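Local atomic coordinates of uncharacterized protein DUF1344 (Bacteroides vulgatus ATCC 8482, PDB entry 3K6O), a protein that is of unknown function but, as a NigD-like protein joining an OB domain to a beta sandwich, is probably a bacterial lipoprotein. Residues A[95-98]-A[99-103]; A[213-216]-A[217-221]; A[51-54]-A[55-59]; A[33-36]-A[37-41]. One frame throughout, in Å; residues are numbered along the deposited sequence. Where two conformers were deposited one is given.

Contact 1: A[95-98]-A[99-103]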
loop_
_atom_site.group_PDB
_atom_site.type_symbol
_atom_site.label_atom_id
_atom_site.label_comp_id
_atom_site.label_asym_id
_atom_site.label_seq_id
_atom_site.Cartn_x
_atom_site.Cartn_y
_atom_site.Cartn_z
ATOM N N PRO A 95 21.282 0.635 14.847
ATOM C CA PRO A 95 21.473 1.533 15.995
ATOM C C PRO A 95 21.687 3.001 15.639
ATOM O O PRO A 95 21.311 3.877 16.418
ATOM C CB PRO A 95 22.741 0.977 16.647
ATOM C CG PRO A 95 22.682 -0.454 16.359
ATOM C CD PRO A 95 22.147 -0.551 14.952
ATOM N N ASP A 96 22.285 3.291 14.490
ATOM C CA ASP A 96 22.557 4.693 14.112
ATOM C C ASP A 96 21.329 5.507 13.681
ATOM O O ASP A 96 21.203 6.662 14.086
ATOM C CB ASP A 96 23.626 4.779 13.029
ATOM C CG ASP A 96 24.914 4.165 13.483
ATOM O OD1 ASP A 96 25.473 4.612 14.512
ATOM O OD2 ASP A 96 25.303 3.167 12.848
ATOM N N ASN A 97 20.443 4.919 12.887
ATOM C CA ASN A 97 19.232 5.602 12.431
ATOM C C ASN A 97 17.993 5.324 13.313
ATOM O O ASN A 97 16.910 5.873 13.063
ATOM C CB ASN A 97 18.916 5.275 10.948
ATOM C CG ASN A 97 18.553 3.814 10.748
ATOM O OD1 ASN A 97 18.367 3.085 11.730
ATOM N ND2 ASN A 97 18.408 3.389 9.498
HETATM N N MSE A 98 18.140 4.521 14.359
HETATM C CA MSE A 98 16.972 4.186 15.202
HETATM C C MSE A 98 16.254 5.452 15.700
HETATM O O MSE A 98 15.041 5.565 15.648
HETATM C CB MSE A 98 17.470 3.351 16.394
HETATM C CG MSE A 98 16.513 3.096 17.451
HETATM SE SE MSE A 98 17.349 1.970 18.868
HETATM C CE MSE A 98 18.688 3.257 19.522
ATOM N N ASP A 99 17.022 6.408 16.200
ATOM C CA ASP A 99 16.414 7.560 16.819
ATOM C C ASP A 99 15.607 8.371 15.806
ATOM O O ASP A 99 14.497 8.845 16.116
ATOM C CB ASP A 99 17.455 8.438 17.506
ATOM C CG ASP A 99 16.821 9.506 18.366
ATOM O OD1 ASP A 99 16.252 9.157 19.423
ATOM O OD2 ASP A 99 16.892 10.690 17.992
ATOM N N SER A 100 16.146 8.536 14.606
ATOM C CA SER A 100 15.450 9.324 13.589
ATOM C C SER A 100 14.268 8.547 12.992
ATOM O O SER A 100 13.328 9.148 12.509
ATOM C CB SER A 100 16.417 9.826 12.498
ATOM O OG SER A 100 17.397 8.860 12.188
ATOM N N ILE A 101 14.305 7.213 13.031
ATOM C CA ILE A 101 13.167 6.441 12.547
ATOM C C ILE A 101 11.991 6.450 13.560
ATOM O O ILE A 101 10.818 6.566 13.175
ATOM C CB ILE A 101 13.569 4.991 12.187
ATOM C CG1 ILE A 101 14.410 4.941 10.901
ATOM C CG2 ILE A 101 12.338 4.111 11.993
ATOM C CD1 ILE A 101 15.057 3.568 10.658
ATOM N N GLY A 102 12.303 6.361 14.844
ATOM C CA GLY A 102 11.304 6.502 15.889
ATOM C C GLY A 102 10.447 5.241 16.045
ATOM O O GLY A 102 10.666 4.238 15.384
ATOM N N ASN A 103 9.497 5.303 16.973
ATOM C CA ASN A 103 8.502 4.275 17.133
ATOM C C ASN A 103 7.321 4.843 17.910
ATOM O O ASN A 103 6.869 4.278 18.895
ATOM C CB ASN A 103 9.084 3.070 17.859
ATOM C CG ASN A 103 8.172 1.865 17.784
ATOM O OD1 ASN A 103 7.339 1.730 16.847
ATOM N ND2 ASN A 103 8.296 0.981 18.777
HETATM O O HOH W 1 20.035 6.155 17.460
HETATM O O HOH W 2 19.082 8.419 14.278
#

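Contact 2: A[213-216]-A[217-221]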
loop_
_atom_site.group_PDB
_atom_site.type_symbol
_atom_site.label_atom_id
_atom_site.label_comp_id
_atom_site.label_asym_id
_atom_site.label_seq_id
_atom_site.Cartn_x
_atom_site.Cartn_y
_atom_site.Cartn_z
ATOM N N PRO A 213 -9.367 -5.596 2.369
ATOM C CA PRO A 213 -10.586 -4.957 2.878
ATOM C C PRO A 213 -11.482 -4.460 1.754
ATOM O O PRO A 213 -10.989 -4.157 0.692
ATOM C CB PRO A 213 -10.057 -3.775 3.722
ATOM C CG PRO A 213 -8.614 -3.785 3.592
ATOM C CD PRO A 213 -8.188 -4.738 2.546
ATOM N N GLY A 214 -12.787 -4.413 1.988
ATOM C CA GLY A 214 -13.718 -3.712 1.082
ATOM C C GLY A 214 -13.683 -2.207 1.333
ATOM O O GLY A 214 -13.565 -1.764 2.474
ATOM N N PHE A 215 -13.737 -1.408 0.274
ATOM C CA PHE A 215 -13.745 0.061 0.427
ATOM C C PHE A 215 -14.941 0.661 -0.267
ATOM O O PHE A 215 -15.545 0.019 -1.124
ATOM C CB PHE A 215 -12.471 0.680 -0.161
ATOM C CG PHE A 215 -11.214 0.243 0.525
ATOM C CD1 PHE A 215 -10.911 0.701 1.802
ATOM C CD2 PHE A 215 -10.312 -0.600 -0.117
ATOM C CE1 PHE A 215 -9.746 0.300 2.437
ATOM C CE2 PHE A 215 -9.159 -1.005 0.515
ATOM C CZ PHE A 215 -8.874 -0.553 1.792
ATOM N N ASN A 216 -15.269 1.902 0.077
ATOM C CA ASN A 216 -16.297 2.631 -0.674
ATOM C C ASN A 216 -15.862 4.058 -1.051
ATOM O O ASN A 216 -14.761 4.476 -0.703
ATOM C CB ASN A 216 -17.638 2.576 0.066
ATOM C CG ASN A 216 -17.538 3.016 1.487
ATOM O OD1 ASN A 216 -16.882 4.016 1.808
ATOM N ND2 ASN A 216 -18.214 2.284 2.365
ATOM N N PRO A 217 -16.698 4.788 -1.812
ATOM C CA PRO A 217 -16.287 6.118 -2.270
ATOM C C PRO A 217 -15.837 7.102 -1.185
ATOM O O PRO A 217 -14.931 7.901 -1.416
ATOM C CB PRO A 217 -17.542 6.628 -2.986
ATOM C CG PRO A 217 -18.125 5.363 -3.567
ATOM C CD PRO A 217 -17.957 4.363 -2.454
ATOM N N LEU A 218 -16.453 7.049 -0.011
ATOM C CA LEU A 218 -16.051 7.940 1.068
ATOM C C LEU A 218 -14.605 7.689 1.428
ATOM O O LEU A 218 -13.863 8.639 1.713
ATOM C CB LEU A 218 -16.954 7.783 2.307
ATOM C CG LEU A 218 -16.730 8.800 3.449
ATOM C CD1 LEU A 218 -16.858 10.269 2.971
ATOM C CD2 LEU A 218 -17.702 8.529 4.595
ATOM N N ASP A 219 -14.193 6.415 1.369
ATOM C CA ASP A 219 -12.813 6.041 1.723
ATOM C C ASP A 219 -11.851 6.764 0.798
ATOM O O ASP A 219 -10.832 7.298 1.242
ATOM C CB ASP A 219 -12.580 4.521 1.628
ATOM C CG ASP A 219 -13.342 3.740 2.687
ATOM O OD1 ASP A 219 -13.391 4.187 3.852
ATOM O OD2 ASP A 219 -13.877 2.665 2.348
ATOM N N LEU A 220 -12.189 6.791 -0.487
ATOM C CA LEU A 220 -11.387 7.514 -1.464
ATOM C C LEU A 220 -11.516 9.040 -1.284
ATOM O O LEU A 220 -10.500 9.739 -1.267
ATOM C CB LEU A 220 -11.783 7.097 -2.874
ATOM C CG LEU A 220 -11.222 7.939 -4.028
ATOM C CD1 LEU A 220 -9.706 7.946 -4.006
ATOM C CD2 LEU A 220 -11.718 7.410 -5.355
ATOM N N ALA A 221 -12.746 9.546 -1.144
ATOM C CA ALA A 221 -12.963 10.991 -0.927
ATOM C C ALA A 221 -12.158 11.530 0.260
ATOM O O ALA A 221 -11.455 12.542 0.137
ATOM C CB ALA A 221 -14.475 11.320 -0.751
#

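Contact 3: A[51-54]-A[55-59]. With SO4 (sulfate ion), chain F; SO4 (sulfate ion), chain G.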
loop_
_atom_site.group_PDB
_atom_site.type_symbol
_atom_site.label_atom_id
_atom_site.label_comp_id
_atom_site.label_asym_id
_atom_site.label_seq_id
_atom_site.Cartn_x
_atom_site.Cartn_y
_atom_site.Cartn_z
ATOM N N ARG A 51 -3.812 10.114 -18.705
ATOM C CA ARG A 51 -2.852 9.788 -19.772
ATOM C C ARG A 51 -1.399 9.972 -19.392
ATOM O O ARG A 51 -0.534 9.336 -19.971
ATOM C CB ARG A 51 -3.128 10.617 -21.029
ATOM C CG ARG A 51 -4.363 10.161 -21.731
ATOM C CD ARG A 51 -4.477 10.822 -23.101
ATOM N NE ARG A 51 -5.739 10.471 -23.718
ATOM C CZ ARG A 51 -6.824 11.238 -23.717
ATOM N NH1 ARG A 51 -6.827 12.427 -23.116
ATOM N NH2 ARG A 51 -7.921 10.810 -24.336
ATOM N N ASP A 52 -1.172 10.824 -18.401
ATOM C CA ASP A 52 0.219 11.093 -18.010
ATOM C C ASP A 52 0.695 10.281 -16.804
ATOM O O ASP A 52 1.809 10.506 -16.295
ATOM C CB ASP A 52 0.443 12.598 -17.824
ATOM C CG ASP A 52 -0.082 13.392 -18.995
ATOM O OD1 ASP A 52 0.287 13.067 -20.146
ATOM O OD2 ASP A 52 -0.898 14.309 -18.774
ATOM N N LEU A 53 -0.084 9.270 -16.415
ATOM C CA LEU A 53 0.351 8.384 -15.370
ATOM C C LEU A 53 1.529 7.576 -15.892
ATOM O O LEU A 53 1.595 7.243 -17.068
ATOM C CB LEU A 53 -0.792 7.483 -14.895
ATOM C CG LEU A 53 -1.888 8.246 -14.153
ATOM C CD1 LEU A 53 -3.128 7.403 -13.959
ATOM C CD2 LEU A 53 -1.368 8.744 -12.816
ATOM N N LYS A 54 2.473 7.302 -15.004
ATOM C CA LYS A 54 3.699 6.609 -15.357
ATOM C C LYS A 54 3.704 5.230 -14.729
ATOM O O LYS A 54 3.135 5.018 -13.659
ATOM C CB LYS A 54 4.934 7.381 -14.862
ATOM C CG LYS A 54 5.066 8.833 -15.339
ATOM C CD LYS A 54 5.278 8.883 -16.880
ATOM C CE LYS A 54 5.063 10.286 -17.486
ATOM N NZ LYS A 54 4.322 10.178 -18.801
ATOM N N ALA A 55 4.410 4.319 -15.381
ATOM C CA ALA A 55 4.557 2.954 -14.919
ATOM C C ALA A 55 5.083 2.942 -13.503
ATOM O O ALA A 55 5.967 3.701 -13.179
ATOM C CB ALA A 55 5.487 2.215 -15.838
ATOM N N GLY A 56 4.499 2.106 -12.651
ATOM C CA GLY A 56 4.914 1.981 -11.273
ATOM C C GLY A 56 4.170 2.893 -10.326
ATOM O O GLY A 56 4.197 2.672 -9.137
ATOM N N GLU A 57 3.503 3.924 -10.821
ATOM C CA GLU A 57 2.709 4.728 -9.931
ATOM C C GLU A 57 1.556 3.885 -9.398
ATOM O O GLU A 57 0.984 3.036 -10.103
ATOM C CB GLU A 57 2.182 6.010 -10.604
ATOM C CG GLU A 57 3.209 7.154 -10.774
ATOM C CD GLU A 57 2.565 8.455 -11.252
ATOM O OE1 GLU A 57 2.097 9.267 -10.421
ATOM O OE2 GLU A 57 2.494 8.654 -12.467
ATOM N N ARG A 58 1.185 4.171 -8.165
ATOM C CA ARG A 58 0.165 3.427 -7.485
ATOM C C ARG A 58 -1.042 4.340 -7.269
ATOM O O ARG A 58 -0.871 5.502 -6.854
ATOM C CB ARG A 58 0.714 3.029 -6.132
ATOM C CG ARG A 58 -0.166 2.085 -5.373
ATOM C CD ARG A 58 0.368 0.699 -5.377
ATOM N NE ARG A 58 -0.334 -0.183 -4.423
ATOM C CZ ARG A 58 -1.056 -1.250 -4.774
ATOM N NH1 ARG A 58 -1.212 -1.583 -6.053
ATOM N NH2 ARG A 58 -1.621 -1.994 -3.830
ATOM N N ILE A 59 -2.251 3.812 -7.498
ATOM C CA ILE A 59 -3.471 4.578 -7.222
ATOM C C ILE A 59 -4.485 3.819 -6.364
ATOM O O ILE A 59 -4.524 2.581 -6.351
ATOM C CB ILE A 59 -4.149 5.052 -8.551
ATOM C CG1 ILE A 59 -4.752 3.883 -9.347
ATOM C CG2 ILE A 59 -3.132 5.783 -9.394
ATOM C CD1 ILE A 59 -5.570 4.314 -10.587
HETATM S S SO4 F . -5.514 13.437 -19.996
HETATM O O1 SO4 F . -5.158 13.459 -21.429
HETATM O O2 SO4 F . -4.334 13.927 -19.274
HETATM O O3 SO4 F . -6.685 14.274 -19.670
HETATM O O4 SO4 F . -5.924 12.074 -19.611
HETATM S S SO4 G . -10.736 12.659 -23.959
HETATM O O1 SO4 G . -10.770 11.276 -24.450
HETATM O O2 SO4 G . -9.765 12.799 -22.885
HETATM O O3 SO4 G . -10.297 13.544 -25.041
HETATM O O4 SO4 G . -12.065 12.991 -23.433
#

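Contact 4: A[33-36]-A[37-41]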
loop_
_atom_site.group_PDB
_atom_site.type_symbol
_atom_site.label_atom_id
_atom_site.label_comp_id
_atom_site.label_asym_id
_atom_site.label_seq_id
_atom_site.Cartn_x
_atom_site.Cartn_y
_atom_site.Cartn_z
ATOM N N LEU A 33 -3.987 -0.079 -16.202
ATOM C CA LEU A 33 -3.988 -0.334 -14.780
ATOM C C LEU A 33 -3.895 -1.841 -14.537
ATOM O O LEU A 33 -4.454 -2.630 -15.311
ATOM C CB LEU A 33 -5.236 0.217 -14.158
ATOM C CG LEU A 33 -5.423 1.706 -14.372
ATOM C CD1 LEU A 33 -6.738 2.106 -13.745
ATOM C CD2 LEU A 33 -4.238 2.495 -13.803
ATOM N N VAL A 34 -3.164 -2.233 -13.495
ATOM C CA VAL A 34 -3.078 -3.637 -13.103
ATOM C C VAL A 34 -3.615 -3.739 -11.695
ATOM O O VAL A 34 -3.096 -3.095 -10.798
ATOM C CB VAL A 34 -1.623 -4.139 -13.182
ATOM C CG1 VAL A 34 -1.489 -5.635 -12.747
ATOM C CG2 VAL A 34 -1.060 -3.890 -14.620
ATOM N N LEU A 35 -4.677 -4.511 -11.501
ATOM C CA LEU A 35 -5.201 -4.782 -10.160
ATOM C C LEU A 35 -4.214 -5.682 -9.414
ATOM O O LEU A 35 -3.329 -6.284 -10.030
ATOM C CB LEU A 35 -6.587 -5.450 -10.240
ATOM C CG LEU A 35 -7.746 -4.609 -10.744
ATOM C CD1 LEU A 35 -9.069 -5.449 -10.820
ATOM C CD2 LEU A 35 -7.903 -3.369 -9.840
ATOM N N ASP A 36 -4.336 -5.760 -8.096
ATOM C CA ASP A 36 -3.361 -6.519 -7.313
ATOM C C ASP A 36 -3.518 -8.041 -7.578
ATOM O O ASP A 36 -2.582 -8.805 -7.385
ATOM C CB ASP A 36 -3.465 -6.187 -5.812
ATOM C CG ASP A 36 -2.855 -4.832 -5.466
ATOM O OD1 ASP A 36 -2.148 -4.286 -6.339
ATOM O OD2 ASP A 36 -3.061 -4.306 -4.335
ATOM N N ASN A 37 -4.687 -8.475 -8.014
ATOM C CA ASN A 37 -4.865 -9.868 -8.457
ATOM C C ASN A 37 -4.290 -10.143 -9.837
ATOM O O ASN A 37 -4.525 -11.241 -10.414
ATOM C CB ASN A 37 -6.329 -10.274 -8.438
ATOM C CG ASN A 37 -7.140 -9.634 -9.513
ATOM O OD1 ASN A 37 -6.650 -8.856 -10.339
ATOM N ND2 ASN A 37 -8.424 -9.945 -9.505
ATOM N N GLY A 38 -3.581 -9.154 -10.393
ATOM C CA GLY A 38 -2.927 -9.345 -11.701
ATOM C C GLY A 38 -3.763 -9.108 -12.948
ATOM O O GLY A 38 -3.249 -9.175 -14.076
ATOM N N GLU A 39 -5.044 -8.803 -12.802
ATOM C CA GLU A 39 -5.828 -8.485 -13.986
ATOM C C GLU A 39 -5.498 -7.098 -14.526
ATOM O O GLU A 39 -5.372 -6.149 -13.772
ATOM C CB GLU A 39 -7.314 -8.556 -13.695
ATOM C CG GLU A 39 -7.767 -9.961 -13.371
ATOM C CD GLU A 39 -9.259 -10.032 -13.173
ATOM O OE1 GLU A 39 -9.831 -9.091 -12.565
ATOM O OE2 GLU A 39 -9.854 -11.002 -13.671
ATOM N N LYS A 40 -5.388 -6.998 -15.847
ATOM C CA LYS A 40 -5.024 -5.769 -16.506
ATOM C C LYS A 40 -6.286 -5.130 -17.040
ATOM O O LYS A 40 -7.087 -5.793 -17.724
ATOM C CB LYS A 40 -4.087 -6.040 -17.667
ATOM C CG LYS A 40 -2.755 -6.723 -17.309
ATOM C CD LYS A 40 -1.903 -6.814 -18.571
ATOM C CE LYS A 40 -1.263 -8.200 -18.754
ATOM N NZ LYS A 40 -0.322 -8.546 -17.607
ATOM N N LEU A 41 -6.430 -3.842 -16.765
ATOM C CA LEU A 41 -7.615 -3.082 -17.142
ATOM C C LEU A 41 -7.267 -2.053 -18.196
ATOM O O LEU A 41 -6.310 -1.275 -18.011
ATOM C CB LEU A 41 -8.189 -2.383 -15.903
ATOM C CG LEU A 41 -8.479 -3.256 -14.671
ATOM C CD1 LEU A 41 -9.058 -2.411 -13.536
ATOM C CD2 LEU A 41 -9.405 -4.405 -15.030
#

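Contact 1: A[95-98]-A[99-103]
N97 and I101 meet at the start of the single-turn helix 98-101, which follows the long strand 75-93 in the C-terminal beta sandwich domain. The tight side of the contact is where the methyl CD1 of I101 sits over the face of the N97 amide, 3.5 Å from CG and almost as near to both OD1 and ND2. N97 places its CG between its own backbone N and carbonyl carbon (chi1 66°), and the amide is fixed there because ND2 donates to G92 O while OD1 accepts from N94 N. Asparagine suits this place because one small group offers both a donor and an acceptor to the strand end and still presents a flat surface to an aliphatic neighbour. I101, the buried residue here, also packs on I91 and L93, as befits a branched hydrocarbon facing the sandwich.

The backbone closes the turn through two i to i+4 bonds: I101 N reaches N97 O at 2.9 Å, and G102 N reaches M98 O at 3.0 Å in a nearly straight bond (171°). G102 then leaves the helix with positive phi, a conformation that glycine adopts easily.

The opposite character prevails around D99 and S100, both exposed. There water stands in for protein: one molecule links P95 O to D99 N, a second links D96 O to S100 N. S100 was deposited in two conformers, so its hydroxyl's bond to N97 O is doubtful; what holds that oxygen firmly is I101 N, lying nearly on the line of the C=O bond.

Contact 2: A[213-216]-A[217-221]
D219 swings its carboxylate back past the helix start because its CG lies anti to its carbonyl carbon and beside its backbone N (chi1 -68°), which brings OD2 to N216 N. The F215 ring (chi1 -63°) stands edge-on to the same oxygen. The bond from N216 N to D219 OD2 is short and fairly straight (2.8 Å, 164°); the donor arrives on the anti side of the carboxylate, somewhat out of its plane. N216 occupies the N-cap position and D219 is three residues on, so this is the N3 half of a capping box. Aspartate suits the place because its short chain just spans the first turn, and its negative charge probably interacts favourably with the helix N-terminus. P217 fits the first helical position, where no backbone N-H is needed.

D219 OD2 lies in the ring plane, 3.6 Å from F215 CD1, and ring and carboxylate planes are almost perpendicular. The two backbone bonds to N216 O, from D219 N and L220 N, are weak, while A221 N to P217 O is a short regular bond (2.7 Å). OD1 of D219 forms a salt bridge with R121 NH1 of strand 117-125. An alanine in place of D219 would probably leave N216 N without its acceptor and R121 without this partner, and the helix start could fray.

On the OB side, the F215 ring meets the F60 ring edge-to-face and touches I17, and L220 packs on F60 and T83; W112 and D110 of strand 107-113 also touch F215, so helix 217-221 bears on strands of both domains.

Contact 3: A[51-54]-A[55-59]
The flat carboxylate of E57 reaches back over the turn to the main chain of K54, where OE2 uses its anti lone pair to accept from K54 N at 2.9 Å (158°). The same oxygen rests beside L53, 3.9 Å from its CD2, and close to K54 CB. The other flat group, the guanidinium of R51, is met at its edges by two sulfate ions, probably from the crystallisation liquor. NH1 serves both, reaching O1 of sulfate F at 2.6 Å and O2 of sulfate G at 3.0 Å, while NH2 binds O1 of sulfate G at 2.9 Å. R51 N also grips sulfate F, and H46 NE2 and Y50 N add bonds to these anions.

Glutamate suits position 57 because its chain is long enough to span the turn. E57 N in turn donates to K54 O at 3.1 Å, so both backbone polar groups of K54 are engaged by one residue. G56 takes positive phi (92°), where a side chain would press on the preceding carbonyl oxygen. L53 faces inward onto V22 and Y82. The arrangement is a type II beta turn from K54 to E57, with glycine at its third position, leading into strand 58-66 of the OB domain.

Contact 4: A[33-36]-A[37-41]
L35 and L41 touch beside the turn of a beta hairpin, with L35 CG 3.8 Å from L41 CD1, the side chains crossing at a slant. L35 sets its CG anti to its carbonyl carbon (chi1 -69°), which carries the isobutyl group over to L41 while CB rests 3.4 Å from N37 OD1. L33 and L41 form a hydrogen-bonded antiparallel pair: L41 N to L33 O is 2.7 Å and nearly straight (175°), and L33 N returns a bond to L41 O. V34 and K40 make the neighbouring non-hydrogen-bonded pair, facing the other way.

The chain reverses through a type I turn from L35 to G38. G38 N bonds L35 O and L35 N bonds E39 O, both at 2.9 Å, the pattern of a type I turn with a G1 bulge. G38 adopts positive phi, where any side chain would jam against the carbonyl of N37. In the next shell, N37 braces the bend: OD1 accepts from E39 N at 2.9 Å, an Asx turn, and ND2 makes a weak bond to E39 OE1.

L33 and L41 are buried and share one face of the hairpin, while L35, partly exposed, extends that apolar patch onto F65, so leucine suits all three. L33 packs on I59, Y63 and I77, and L41 on F65 and Y75. Replacing L35 by a serine would probably open a gap beside L41 CD1 and deprive F65 of apolar cover. Strand 16-23 pairs with 32-34 on one edge, through T21 and V34, and 75-93 with 40-43 on the other; both 58-66 and 75-93 also meet the leucines.

Overall arrangement
Contacts 3 and 4 lie in the OB domain and meet directly: R58 NH2 forms a salt bridge with D36 OD2 at 2.8 Å, and I59 CD1 packs on L33 CD2. Contact 4 is partly buried and rests on leucines and strand pairing, whereas contact 3 is a surface turn held by a carboxylate-to-backbone bond. Contacts 1 and 2 are also at the surface, each at the start of a short helix, yet contact 2 relies on an aspartate and contact 1 on an asparagine, a methyl group and water. Contact 2 lies between the domains; contact 1, in the sandwich, has its centre about 36 Å from that of contact 4.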